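PDB 4PCG: VP1 from Polyomavirus HPyV6, which forms the pentameric building block of the polyomavirus capsid, here its jelly-roll core, and probably takes part in attachment to host cells. Local coordinates for residues E11-S16 against F269-V274; L80-A85 against L222-A227; F86-E91 against R263-H268. One frame throughout, in Å; residues are numbered along the deposited sequence.

In the fold
From the N terminus, strand 9-27 comes first, and contact 1 lays its beginning, 11-16, against the far end of the last strand, 256-274, so that 252 residues lie between the two partners. Within that span, strand 79-93 supplies one segment to each of the other contacts: 80-85 meets the loop 222-227 in contact 2, and 86-91 pairs with 263-268 in contact 3. Both fall inside the loop of contact 1, while contacts 2 and 3 cross, their segments alternating along the chain. Together they knit strands 9-27, 79-93, 211-222 and 256-274 into one antiparallel sheet of the jelly roll, and the centres of contacts 1 and 2 are about 10 Å apart.

Contact 1. Residues E11-S16 against F269-V274; sequences ETVPLS and FRQRRV
E11 and R273 meet across the strand pair, where OE2 of E11 lies 3.0 Å from NH2 of R273 in a salt bridge; a weak second bond from NE converges on the same oxygen. OE2 is approached from above the carboxylate plane, which stands 52° from the guanidinium. A bend at chi3 (12°) turns the NE/NH2 edge of R273 toward OE2. The neighbouring threonine lays a methyl on a guanidinium: CG2 of T12 sits 3.5 Å from CZ of R272, over the centre of one face, and touches NE of R270. CG2 of V13 packs on CB of Q271 at 3.6 Å, and L15 reaches CB of R270 through CD2. In this antiparallel pairing of the first and last strands of the VP1 jelly roll, 9-27 and 256-274, T12 and R272 form a non-hydrogen-bonded pair, flanked by bonds from R273 N to E11 O (3.1 Å) and from V13 N to Q271 O (2.9 Å). Beyond V13 the chains part, and a water bridges V13 O and Q271 N. In the second shell M10 O binds NH1 of R272. The T12 methyl rests on arginines that share the carboxylate of E84, which probably offsets part of their charge.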
ATOM      1  N   GLU B  11     -10.312  40.047   7.338  1.00 40.41           N
ATOM      2  CA  GLU B  11      -9.965  39.722   5.952  1.00 41.51           C
ATOM      3  C   GLU B  11      -8.466  39.674   5.681  1.00 37.60           C
ATOM      4  O   GLU B  11      -7.666  40.311   6.363  1.00 35.00           O
ATOM      5  CB  GLU B  11     -10.650  40.712   4.981  1.00 49.17           C
ATOM      6  CG  GLU B  11     -10.066  42.119   4.965  1.00 51.64           C
ATOM      7  CD  GLU B  11     -10.642  43.048   6.023  1.00 60.24           C
ATOM      8  OE1 GLU B  11     -11.258  42.571   7.002  1.00 61.06           O
ATOM      9  OE2 GLU B  11     -10.478  44.280   5.868  1.00 67.91           O
ATOM     10  N   THR B  12      -8.094  38.923   4.656  1.00 35.33           N
ATOM     11  CA  THR B  12      -6.721  38.941   4.160  1.00 33.45           C
ATOM     12  C   THR B  12      -6.462  40.285   3.481  1.00 34.78           C
ATOM     13  O   THR B  12      -7.384  40.926   3.016  1.00 34.81           O
ATOM     14  CB  THR B  12      -6.467  37.809   3.155  1.00 34.06           C
ATOM     15  OG1 THR B  12      -7.363  37.932   2.048  1.00 37.61           O
ATOM     16  CG2 THR B  12      -6.651  36.440   3.827  1.00 35.18           C
ATOM     17  N   VAL B  13      -5.203  40.700   3.459  1.00 32.64           N
ATOM     18  CA  VAL B  13      -4.774  41.918   2.809  1.00 36.65           C
ATOM     19  C   VAL B  13      -4.555  41.561   1.352  1.00 36.70           C
ATOM     20  O   VAL B  13      -3.965  40.525   1.055  1.00 33.64           O
ATOM     21  CB  VAL B  13      -3.451  42.439   3.413  1.00 36.81           C
ATOM     22  CG1 VAL B  13      -2.934  43.654   2.660  1.00 40.02           C
ATOM     23  CG2 VAL B  13      -3.634  42.757   4.890  1.00 37.46           C
ATOM     24  N   PRO B  14      -5.027  42.413   0.430  1.00 40.85           N
ATOM     25  CA  PRO B  14      -4.807  42.107  -0.983  1.00 43.97           C
ATOM     26  C   PRO B  14      -3.345  41.755  -1.289  1.00 40.74           C
ATOM     27  O   PRO B  14      -2.420  42.426  -0.806  1.00 42.24           O
ATOM     28  CB  PRO B  14      -5.223  43.397  -1.688  1.00 46.52           C
ATOM     29  CG  PRO B  14      -6.229  44.023  -0.782  1.00 46.71           C
ATOM     30  CD  PRO B  14      -5.951  43.546   0.616  1.00 46.68           C
ATOM     31  N   LEU B  15      -3.164  40.698  -2.071  1.00 38.84           N
ATOM     32  CA  LEU B  15      -1.852  40.196  -2.427  1.00 41.09           C
ATOM     33  C   LEU B  15      -1.107  41.223  -3.265  1.00 48.20           C
ATOM     34  O   LEU B  15      -1.685  41.861  -4.143  1.00 50.63           O
ATOM     35  CB  LEU B  15      -1.964  38.870  -3.189  1.00 41.97           C
ATOM     36  CG  LEU B  15      -2.570  37.670  -2.441  1.00 45.49           C
ATOM     37  CD1 LEU B  15      -2.538  36.396  -3.283  1.00 41.13           C
ATOM     38  CD2 LEU B  15      -1.842  37.422  -1.123  1.00 39.67           C
ATOM     39  N   SER B  16       0.166  41.410  -2.953  1.00 40.72           N
ATOM     40  CA  SER B  16       1.065  42.234  -3.759  1.00 45.43           C
ATOM     41  C   SER B  16       2.471  41.867  -3.329  1.00 43.86           C
ATOM     42  O   SER B  16       2.636  41.079  -2.401  1.00 35.11           O
ATOM     43  CB  SER B  16       0.807  43.725  -3.549  1.00 46.23           C
ATOM     44  OG  SER B  16       1.374  44.172  -2.334  1.00 53.46           O
ATOM     45  N   PHE B 269       3.507  32.925   2.932  1.00 17.14           N
ATOM     46  CA  PHE B 269       2.737  33.868   3.760  1.00 18.37           C
ATOM     47  C   PHE B 269       2.006  34.931   2.969  1.00 18.50           C
ATOM     48  O   PHE B 269       2.455  35.405   1.903  1.00 19.06           O
ATOM     49  CB  PHE B 269       3.642  34.595   4.783  1.00 17.72           C
ATOM     50  CG  PHE B 269       4.427  33.692   5.674  1.00 18.12           C
ATOM     51  CD1 PHE B 269       5.619  33.142   5.235  1.00 18.63           C
ATOM     52  CD2 PHE B 269       4.005  33.423   6.978  1.00 17.22           C
ATOM     53  CE1 PHE B 269       6.372  32.322   6.063  1.00 19.07           C
ATOM     54  CE2 PHE B 269       4.757  32.598   7.803  1.00 17.56           C
ATOM     55  CZ  PHE B 269       5.944  32.059   7.352  1.00 17.47           C
ATOM     56  N   ARG B 270       0.881  35.348   3.546  1.00 18.50           N
ATOM     57  CA  ARG B 270       0.174  36.533   3.176  1.00 20.64           C
ATOM     58  C   ARG B 270      -0.088  37.322   4.463  1.00 21.13           C
ATOM     59  O   ARG B 270       0.299  36.878   5.557  1.00 19.28           O
ATOM     60  CB  ARG B 270      -1.141  36.160   2.487  1.00 22.99           C
ATOM     61  CG  ARG B 270      -2.112  35.398   3.386  1.00 23.38           C
ATOM     62  CD  ARG B 270      -3.225  34.788   2.542  1.00 26.66           C
ATOM     63  NE  ARG B 270      -4.109  33.975   3.363  1.00 23.57           N
ATOM     64  CZ  ARG B 270      -4.795  32.921   2.935  1.00 28.40           C
ATOM     65  NH1 ARG B 270      -4.745  32.543   1.660  1.00 29.64           N
ATOM     66  NH2 ARG B 270      -5.549  32.239   3.796  1.00 23.57           N
ATOM     67  N   GLN B 271      -0.749  38.467   4.355  1.00 21.47           N
ATOM     68  CA  GLN B 271      -1.077  39.234   5.557  1.00 22.83           C
ATOM     69  C   GLN B 271      -2.553  39.105   5.881  1.00 22.79           C
ATOM     70  O   GLN B 271      -3.389  39.093   4.985  1.00 25.26           O
ATOM     71  CB  GLN B 271      -0.688  40.694   5.401  1.00 25.12           C
ATOM     72  CG  GLN B 271       0.804  40.859   5.225  1.00 27.26           C
ATOM     73  CD  GLN B 271       1.240  42.288   5.077  1.00 30.63           C
ATOM     74  OE1 GLN B 271       0.422  43.208   4.905  1.00 32.14           O
ATOM     75  NE2 GLN B 271       2.553  42.495   5.119  1.00 32.43           N
ATOM     76  N   ARG B 272      -2.839  39.008   7.172  1.00 22.22           N
ATOM     77  CA  ARG B 272      -4.195  38.886   7.691  1.00 23.93           C
ATOM     78  C   ARG B 272      -4.448  39.985   8.723  1.00 25.41           C
ATOM     79  O   ARG B 272      -3.622  40.210   9.621  1.00 26.42           O
ATOM     80  CB  ARG B 272      -4.368  37.517   8.339  1.00 22.21           C
ATOM     81  CG  ARG B 272      -5.724  37.275   9.000  1.00 26.37           C
ATOM     82  CD  ARG B 272      -6.849  37.073   7.987  1.00 25.34           C
ATOM     83  NE  ARG B 272      -6.775  35.750   7.368  1.00 24.86           N
ATOM     84  CZ  ARG B 272      -7.790  35.089   6.814  1.00 24.72           C
ATOM     85  NH1 ARG B 272      -9.028  35.581   6.812  1.00 27.41           N
ATOM     86  NH2 ARG B 272      -7.569  33.899   6.287  1.00 26.01           N
ATOM     87  N   ARG B 273      -5.588  40.671   8.588  1.00 28.39           N
ATOM     88  CA  ARG B 273      -6.040  41.597   9.601  1.00 29.44           C
ATOM     89  C   ARG B 273      -6.768  40.858  10.729  1.00 32.01           C
ATOM     90  O   ARG B 273      -7.628  40.025  10.478  1.00 34.81           O
ATOM     91  CB  ARG B 273      -6.952  42.656   8.949  1.00 34.58           C
ATOM     92  CG  ARG B 273      -7.389  43.798   9.866  1.00 50.87           C
ATOM     93  CD  ARG B 273      -7.866  45.021   9.078  1.00 57.40           C
ATOM     94  NE  ARG B 273      -8.063  44.720   7.653  1.00 55.52           N
ATOM     95  CZ  ARG B 273      -7.314  45.181   6.641  1.00 67.60           C
ATOM     96  NH1 ARG B 273      -6.298  46.019   6.861  1.00 59.70           N
ATOM     97  NH2 ARG B 273      -7.596  44.815   5.381  1.00 50.20           N
ATOM     98  N   VAL B 274      -6.398  41.164  11.971  1.00 33.73           N
ATOM     99  CA  VAL B 274      -7.039  40.601  13.151  1.00 34.45           C
ATOM    100  C   VAL B 274      -7.460  41.769  14.044  1.00 42.50           C
ATOM    101  O   VAL B 274      -6.955  42.876  13.876  1.00 38.93           O
ATOM    102  CB  VAL B 274      -6.130  39.609  13.911  1.00 33.67           C
ATOM    103  CG1 VAL B 274      -5.781  38.415  13.022  1.00 33.74           C
ATOM    104  CG2 VAL B 274      -4.854  40.269  14.408  1.00 41.63           C
TER
HETATM  105  O   HOH W   1      -1.524  39.596   1.884  1.00 22.49           O

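Contact 2. Residues L80-A85 against L222-A227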
ATOM      1  N   LEU B  80      -4.807  44.898  13.623  1.00 44.51           N
ATOM      2  CA  LEU B  80      -3.398  44.577  13.558  1.00 47.63           C
ATOM      3  C   LEU B  80      -3.204  43.676  12.351  1.00 45.70           C
ATOM      4  O   LEU B  80      -4.009  42.785  12.122  1.00 43.52           O
ATOM      5  CB  LEU B  80      -2.975  43.829  14.827  1.00 44.72           C
ATOM      6  CG  LEU B  80      -1.587  43.186  14.848  1.00 50.03           C
ATOM      7  CD1 LEU B  80      -0.496  44.234  14.992  1.00 54.97           C
ATOM      8  CD2 LEU B  80      -1.468  42.162  15.962  1.00 52.12           C
ATOM      9  N   LEU B  81      -2.150  43.915  11.581  1.00 42.98           N
ATOM     10  CA  LEU B  81      -1.774  43.001  10.503  1.00 37.97           C
ATOM     11  C   LEU B  81      -0.763  42.011  11.013  1.00 36.40           C
ATOM     12  O   LEU B  81       0.169  42.379  11.715  1.00 33.57           O
ATOM     13  CB  LEU B  81      -1.178  43.772   9.329  1.00 38.34           C
ATOM     14  CG  LEU B  81      -2.044  44.873   8.729  1.00 39.70           C
ATOM     15  CD1 LEU B  81      -1.329  45.480   7.540  1.00 40.95           C
ATOM     16  CD2 LEU B  81      -3.397  44.324   8.318  1.00 43.97           C
ATOM     17  N   VAL B  82      -0.954  40.740  10.664  1.00 27.45           N
ATOM     18  CA  VAL B  82       0.010  39.705  10.979  1.00 25.84           C
ATOM     19  C   VAL B  82       0.260  38.833   9.777  1.00 24.73           C
ATOM     20  O   VAL B  82      -0.570  38.722   8.896  1.00 21.92           O
ATOM     21  CB  VAL B  82      -0.427  38.788  12.143  1.00 27.63           C
ATOM     22  CG1 VAL B  82      -0.665  39.626  13.396  1.00 38.56           C
ATOM     23  CG2 VAL B  82      -1.659  37.983  11.776  1.00 28.57           C
ATOM     24  N   TRP B  83       1.401  38.166   9.776  1.00 21.55           N
ATOM     25  CA  TRP B  83       1.696  37.225   8.726  1.00 20.14           C
ATOM     26  C   TRP B  83       0.889  35.956   8.945  1.00 20.00           C
ATOM     27  O   TRP B  83       0.757  35.479  10.065  1.00 18.16           O
ATOM     28  CB  TRP B  83       3.189  36.882   8.706  1.00 19.38           C
ATOM     29  CG  TRP B  83       4.059  38.023   8.258  1.00 19.86           C
ATOM     30  CD1 TRP B  83       4.903  38.749   9.027  1.00 19.82           C
ATOM     31  CD2 TRP B  83       4.156  38.561   6.930  1.00 18.72           C
ATOM     32  NE1 TRP B  83       5.545  39.694   8.262  1.00 23.05           N
ATOM     33  CE2 TRP B  83       5.115  39.586   6.965  1.00 21.56           C
ATOM     34  CE3 TRP B  83       3.532  38.257   5.711  1.00 20.29           C
ATOM     35  CZ2 TRP B  83       5.435  40.364   5.835  1.00 21.85           C
ATOM     36  CZ3 TRP B  83       3.870  38.995   4.587  1.00 21.95           C
ATOM     37  CH2 TRP B  83       4.810  40.047   4.658  1.00 22.25           C
ATOM     38  N   GLU B  84       0.335  35.418   7.859  1.00 18.65           N
ATOM     39  CA  GLU B  84      -0.434  34.196   7.898  1.00 17.44           C
ATOM     40  C   GLU B  84       0.215  33.205   6.954  1.00 18.63           C
ATOM     41  O   GLU B  84       0.314  33.458   5.744  1.00 18.42           O
ATOM     42  CB  GLU B  84      -1.866  34.499   7.444  1.00 18.49           C
ATOM     43  CG  GLU B  84      -2.738  33.275   7.284  1.00 19.11           C
ATOM     44  CD  GLU B  84      -4.099  33.599   6.677  1.00 20.28           C
ATOM     45  OE1 GLU B  84      -4.309  34.710   6.185  1.00 21.43           O
ATOM     46  OE2 GLU B  84      -4.963  32.715   6.693  1.00 21.44           O
ATOM     47  N   ALA B  85       0.656  32.081   7.482  1.00 16.80           N
ATOM     48  CA  ALA B  85       1.182  31.008   6.644  1.00 17.42           C
ATOM     49  C   ALA B  85       0.008  30.192   6.098  1.00 17.60           C
ATOM     50  O   ALA B  85      -0.788  29.644   6.864  1.00 17.51           O
ATOM     51  CB  ALA B  85       2.124  30.130   7.455  1.00 18.04           C
ATOM     52  N   LEU B 222      -1.437  31.900  12.079  1.00 16.28           N
ATOM     53  CA  LEU B 222      -1.327  33.325  12.346  1.00 18.95           C
ATOM     54  C   LEU B 222      -0.081  33.548  13.218  1.00 20.51           C
ATOM     55  O   LEU B 222      -0.042  33.085  14.366  1.00 20.61           O
ATOM     56  CB  LEU B 222      -2.562  33.842  13.051  1.00 19.36           C
ATOM     57  CG  LEU B 222      -3.869  33.682  12.278  1.00 20.89           C
ATOM     58  CD1 LEU B 222      -4.990  34.285  13.066  1.00 24.13           C
ATOM     59  CD2 LEU B 222      -3.808  34.286  10.874  1.00 24.55           C
ATOM     60  N   CYS B 223       0.903  34.269  12.686  1.00 17.72           N
ATOM     61  CA  CYS B 223       2.204  34.384  13.358  1.00 17.89           C
ATOM     62  C   CYS B 223       2.196  35.515  14.360  1.00 16.16           C
ATOM     63  O   CYS B 223       2.879  36.519  14.218  1.00 19.14           O
ATOM     64  CB  CYS B 223       3.337  34.444  12.331  1.00 18.35           C
ATOM     65  SG  CYS B 223       3.414  32.891  11.405  1.00 21.87           S
ATOM     66  N   LEU B 224       1.397  35.334  15.412  1.00 16.85           N
ATOM     67  CA  LEU B 224       1.128  36.385  16.372  1.00 20.05           C
ATOM     68  C   LEU B 224       2.344  36.758  17.230  1.00 19.02           C
ATOM     69  O   LEU B 224       2.400  37.851  17.753  1.00 19.77           O
ATOM     70  CB  LEU B 224      -0.052  35.981  17.269  1.00 22.02           C
ATOM     71  CG  LEU B 224      -1.362  35.732  16.489  1.00 25.73           C
ATOM     72  CD1 LEU B 224      -2.437  35.128  17.375  1.00 36.46           C
ATOM     73  CD2 LEU B 224      -1.833  36.988  15.829  1.00 30.25           C
ATOM     74  N   PHE B 225       3.287  35.840  17.358  1.00 17.89           N
ATOM     75  CA  PHE B 225       4.504  36.076  18.126  1.00 20.20           C
ATOM     76  C   PHE B 225       5.604  36.569  17.210  1.00 21.91           C
ATOM     77  O   PHE B 225       6.728  36.758  17.655  1.00 24.38           O
ATOM     78  CB  PHE B 225       4.982  34.777  18.807  1.00 18.25           C
ATOM     79  CG  PHE B 225       4.175  34.350  20.009  1.00 18.65           C
ATOM     80  CD1 PHE B 225       3.185  35.138  20.575  1.00 21.69           C
ATOM     81  CD2 PHE B 225       4.434  33.090  20.576  1.00 20.73           C
ATOM     82  CE1 PHE B 225       2.469  34.699  21.681  1.00 19.52           C
ATOM     83  CE2 PHE B 225       3.736  32.662  21.687  1.00 19.87           C
ATOM     84  CZ  PHE B 225       2.763  33.460  22.237  1.00 20.68           C
ATOM     85  N   GLY B 226       5.318  36.760  15.916  1.00 19.59           N
ATOM     86  CA  GLY B 226       6.306  37.408  15.022  1.00 19.99           C
ATOM     87  C   GLY B 226       7.288  36.457  14.356  1.00 18.99           C
ATOM     88  O   GLY B 226       8.249  36.894  13.715  1.00 20.52           O
ATOM     89  N   ALA B 227       7.048  35.157  14.494  1.00 18.30           N
ATOM     90  CA  ALA B 227       7.915  34.137  13.936  1.00 18.10           C
ATOM     91  C   ALA B 227       7.106  32.951  13.443  1.00 17.28           C
ATOM     92  O   ALA B 227       5.968  32.759  13.855  1.00 18.57           O
ATOM     93  CB  ALA B 227       8.924  33.692  15.002  1.00 20.01           C
TER
HETATM   94  O   HOH W   2       3.373  38.220  12.001  1.00 22.31           O
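The CD2 methyl of L222 lies against the flank of E84, 3.9 Å from its CG, the two side chains running side by side in the same direction. On this face the methyl fits along the CB-CG portion of an extended glutamate. Two residues on, L224 leans back from the turn, and its CD2 sits against both methyls of V82, CG1 at 3.8 Å and CG2 at 4.2 Å, the two side chains crossing. Between these bumps C223 comes closest to the strand by its backbone, with C223 N giving W83 O a straight bond of 2.9 Å. C223 is the centre of an inverse gamma turn and the first residue of a type I turn closed at G226, whose positive phi (89°) suits glycine. Beyond the bond of C223 N the chain turns away from the strand, and a water links W83 N to C223 O. The carboxylate of E84 is held by G220 N, R270 and R272, and NE1 of W83 by P69 O. That carboxylate probably has its charge largely offset by the two arginines, while CB and CG of E84 pack on buried L222.

Contact 3. Residues F86-E91 against R263-H268; sequences FRVETE and RFFRVH
E89 grips two side chains of the opposite strand: OE1 accepts from NH2 of R266 at 2.7 Å on its syn side, and OE2 from NE2 of H268 at 2.8 Å, in the plane of the imidazole though above the carboxylate plane. The guanidinium of R87 lies flat on that imidazole, centres 3.6 Å apart and planes at 23°, and reaches OE2 of E89 only weakly. With CG of R87 set between its backbone N and carbonyl carbon (chi1 71°), the extended chain rises over the histidine. E24 and T210 give R266 and R87 second partners. These strands, 170° apart in direction, are neighbours in a sheet of the VP1 jelly roll. The reverse face is largely apolar and closely filled around V88, F265 and V267: CG2 of V88 touches V267 CG2 at 3.9 Å and F265 CD2 at 4.1 Å, with W121 and L230 behind F265. T90 puts its hydroxyl over the centre of the F265 ring, where it donates to F264 O (2.8 Å) and accepts from NH1 of R263, whose NH2 pairs with D234. On the charged, partly exposed face P181 of a neighbouring subunit packs on F264 and R266, whereas E216 of that subunit makes only a long, weak ion pair with R87.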
ATOM      1  N   PHE B  86      -0.116  30.093   4.782  1.00 16.23           N
ATOM      2  CA  PHE B  86      -1.301  29.437   4.208  1.00 18.47           C
ATOM      3  C   PHE B  86      -1.009  28.158   3.441  1.00 18.72           C
ATOM      4  O   PHE B  86      -1.956  27.413   3.145  1.00 19.40           O
ATOM      5  CB  PHE B  86      -2.142  30.405   3.340  1.00 17.71           C
ATOM      6  CG  PHE B  86      -1.412  30.932   2.116  1.00 19.52           C
ATOM      7  CD1 PHE B  86      -0.608  32.055   2.201  1.00 20.76           C
ATOM      8  CD2 PHE B  86      -1.507  30.285   0.904  1.00 20.92           C
ATOM      9  CE1 PHE B  86       0.085  32.530   1.091  1.00 22.64           C
ATOM     10  CE2 PHE B  86      -0.805  30.737  -0.216  1.00 23.28           C
ATOM     11  CZ  PHE B  86      -0.014  31.871  -0.124  1.00 24.15           C
ATOM     12  N   ARG B  87       0.259  27.908   3.099  1.00 18.33           N
ATOM     13  CA  ARG B  87       0.683  26.641   2.520  1.00 18.83           C
ATOM     14  C   ARG B  87       2.170  26.419   2.717  1.00 17.43           C
ATOM     15  O   ARG B  87       2.912  27.354   2.999  1.00 18.30           O
ATOM     16  CB  ARG B  87       0.323  26.514   1.034  1.00 20.15           C
ATOM     17  CG  ARG B  87       1.127  27.389   0.108  1.00 22.18           C
ATOM     18  CD  ARG B  87       0.542  27.320  -1.304  1.00 26.87           C
ATOM     19  NE  ARG B  87       1.337  28.105  -2.243  1.00 31.01           N
ATOM     20  CZ  ARG B  87       2.481  27.693  -2.798  1.00 34.60           C
ATOM     21  NH1 ARG B  87       2.986  26.498  -2.520  1.00 32.77           N
ATOM     22  NH2 ARG B  87       3.143  28.487  -3.632  1.00 36.86           N
ATOM     23  N   VAL B  88       2.569  25.161   2.607  1.00 17.63           N
ATOM     24  CA  VAL B  88       3.944  24.756   2.846  1.00 17.89           C
ATOM     25  C   VAL B  88       4.324  23.640   1.878  1.00 19.15           C
ATOM     26  O   VAL B  88       3.514  22.749   1.563  1.00 18.73           O
ATOM     27  CB  VAL B  88       4.175  24.303   4.302  1.00 17.70           C
ATOM     28  CG1 VAL B  88       3.282  23.129   4.676  1.00 20.40           C
ATOM     29  CG2 VAL B  88       5.651  23.972   4.529  1.00 17.34           C
ATOM     30  N   GLU B  89       5.548  23.734   1.368  1.00 17.27           N
ATOM     31  CA  GLU B  89       6.161  22.618   0.654  1.00 18.65           C
ATOM     32  C   GLU B  89       7.177  22.051   1.620  1.00 16.28           C
ATOM     33  O   GLU B  89       7.962  22.804   2.191  1.00 15.89           O
ATOM     34  CB  GLU B  89       6.907  23.108  -0.590  1.00 20.07           C
ATOM     35  CG  GLU B  89       6.052  23.891  -1.571  1.00 27.13           C
ATOM     36  CD  GLU B  89       6.852  24.867  -2.428  1.00 36.79           C
ATOM     37  OE1 GLU B  89       8.013  24.597  -2.869  1.00 24.97           O
ATOM     38  OE2 GLU B  89       6.282  25.922  -2.691  1.00 28.07           O
ATOM     39  N   THR B  90       7.147  20.743   1.855  1.00 15.92           N
ATOM     40  CA  THR B  90       8.151  20.150   2.721  1.00 15.67           C
ATOM     41  C   THR B  90       8.562  18.810   2.123  1.00 16.61           C
ATOM     42  O   THR B  90       7.726  18.066   1.608  1.00 16.91           O
ATOM     43  CB  THR B  90       7.692  20.054   4.200  1.00 16.84           C
ATOM     44  OG1 THR B  90       8.738  19.496   5.012  1.00 14.71           O
ATOM     45  CG2 THR B  90       6.445  19.199   4.380  1.00 19.17           C
ATOM     46  N   GLU B  91       9.854  18.529   2.176  1.00 15.58           N
ATOM     47  CA  GLU B  91      10.426  17.376   1.468  1.00 16.81           C
ATOM     48  C   GLU B  91      11.642  16.887   2.220  1.00 16.40           C
ATOM     49  O   GLU B  91      12.386  17.691   2.795  1.00 17.49           O
ATOM     50  CB  GLU B  91      10.871  17.804   0.067  1.00 17.65           C
ATOM     51  CG  GLU B  91       9.770  18.412  -0.823  1.00 23.23           C
ATOM     52  CD  GLU B  91       8.729  17.409  -1.286  1.00 23.94           C
ATOM     53  OE1 GLU B  91       9.010  16.192  -1.290  1.00 20.36           O
ATOM     54  OE2 GLU B  91       7.625  17.828  -1.708  1.00 20.97           O
ATOM     55  N   ARG B 263      15.189  18.026   6.457  1.00 14.53           N
ATOM     56  CA  ARG B 263      13.840  18.244   5.935  1.00 14.32           C
ATOM     57  C   ARG B 263      13.726  19.691   5.481  1.00 15.04           C
ATOM     58  O   ARG B 263      13.918  20.624   6.280  1.00 15.26           O
ATOM     59  CB  ARG B 263      12.753  17.950   6.979  1.00 13.58           C
ATOM     60  CG  ARG B 263      11.349  18.306   6.492  1.00 14.06           C
ATOM     61  CD  ARG B 263      10.265  17.924   7.480  1.00 13.22           C
ATOM     62  NE  ARG B 263       9.958  16.478   7.506  1.00 15.67           N
ATOM     63  CZ  ARG B 263       9.143  15.869   6.655  1.00 16.08           C
ATOM     64  NH1 ARG B 263       8.554  16.548   5.653  1.00 17.04           N
ATOM     65  NH2 ARG B 263       8.912  14.571   6.773  1.00 18.41           N
ATOM     66  N   PHE B 264      13.453  19.858   4.185  1.00 15.28           N
ATOM     67  CA  PHE B 264      13.250  21.154   3.575  1.00 16.83           C
ATOM     68  C   PHE B 264      11.850  21.655   3.877  1.00 14.92           C
ATOM     69  O   PHE B 264      10.902  20.874   3.820  1.00 14.60           O
ATOM     70  CB  PHE B 264      13.447  21.041   2.057  1.00 17.08           C
ATOM     71  CG  PHE B 264      13.178  22.301   1.298  1.00 16.01           C
ATOM     72  CD1 PHE B 264      14.081  23.355   1.325  1.00 20.32           C
ATOM     73  CD2 PHE B 264      12.035  22.427   0.501  1.00 17.59           C
ATOM     74  CE1 PHE B 264      13.849  24.524   0.617  1.00 20.86           C
ATOM     75  CE2 PHE B 264      11.806  23.587  -0.219  1.00 16.37           C
ATOM     76  CZ  PHE B 264      12.713  24.629  -0.176  1.00 17.18           C
ATOM     77  N   PHE B 265      11.740  22.954   4.174  1.00 16.43           N
ATOM     78  CA  PHE B 265      10.455  23.655   4.271  1.00 14.97           C
ATOM     79  C   PHE B 265      10.531  24.931   3.404  1.00 15.92           C
ATOM     80  O   PHE B 265      11.524  25.660   3.411  1.00 17.49           O
ATOM     81  CB  PHE B 265      10.143  24.138   5.697  1.00 15.54           C
ATOM     82  CG  PHE B 265       9.881  23.065   6.729  1.00 14.40           C
ATOM     83  CD1 PHE B 265      10.925  22.333   7.296  1.00 14.92           C
ATOM     84  CD2 PHE B 265       8.598  22.856   7.215  1.00 15.67           C
ATOM     85  CE1 PHE B 265      10.670  21.405   8.302  1.00 15.54           C
ATOM     86  CE2 PHE B 265       8.340  21.931   8.222  1.00 19.87           C
ATOM     87  CZ  PHE B 265       9.389  21.206   8.777  1.00 15.47           C
ATOM     88  N   ARG B 266       9.459  25.201   2.672  1.00 16.32           N
ATOM     89  CA  ARG B 266       9.210  26.490   2.081  1.00 16.13           C
ATOM     90  C   ARG B 266       7.798  26.858   2.483  1.00 16.70           C
ATOM     91  O   ARG B 266       6.837  26.255   2.023  1.00 16.31           O
ATOM     92  CB  ARG B 266       9.286  26.431   0.545  1.00 19.29           C
ATOM     93  CG  ARG B 266       9.060  27.781  -0.095  1.00 20.89           C
ATOM     94  CD  ARG B 266       9.175  27.737  -1.612  1.00 23.33           C
ATOM     95  NE  ARG B 266      10.566  27.651  -2.032  1.00 22.25           N
ATOM     96  CZ  ARG B 266      11.126  26.700  -2.780  1.00 26.67           C
ATOM     97  NH1 ARG B 266      12.429  26.789  -3.060  1.00 27.04           N
ATOM     98  NH2 ARG B 266      10.434  25.682  -3.259  1.00 23.46           N
ATOM     99  N   VAL B 267       7.680  27.876   3.319  1.00 16.69           N
ATOM    100  CA  VAL B 267       6.405  28.292   3.860  1.00 16.65           C
ATOM    101  C   VAL B 267       6.016  29.598   3.176  1.00 18.11           C
ATOM    102  O   VAL B 267       6.821  30.507   3.039  1.00 18.43           O
ATOM    103  CB  VAL B 267       6.475  28.500   5.385  1.00 16.61           C
ATOM    104  CG1 VAL B 267       5.107  28.900   5.944  1.00 16.80           C
ATOM    105  CG2 VAL B 267       6.992  27.263   6.095  1.00 17.77           C
ATOM    106  N   HIS B 268       4.763  29.686   2.738  1.00 16.77           N
ATOM    107  CA  HIS B 268       4.266  30.840   2.044  1.00 16.76           C
ATOM    108  C   HIS B 268       3.311  31.615   2.916  1.00 18.08           C
ATOM    109  O   HIS B 268       2.445  31.021   3.552  1.00 17.54           O
ATOM    110  CB  HIS B 268       3.551  30.407   0.760  1.00 20.60           C
ATOM    111  CG  HIS B 268       4.445  29.706  -0.211  1.00 22.60           C
ATOM    112  ND1 HIS B 268       5.140  30.378  -1.193  1.00 26.28           N
ATOM    113  CD2 HIS B 268       4.781  28.398  -0.335  1.00 22.87           C
ATOM    114  CE1 HIS B 268       5.852  29.511  -1.897  1.00 26.95           C
ATOM    115  NE2 HIS B 268       5.636  28.301  -1.410  1.00 22.16           N
TER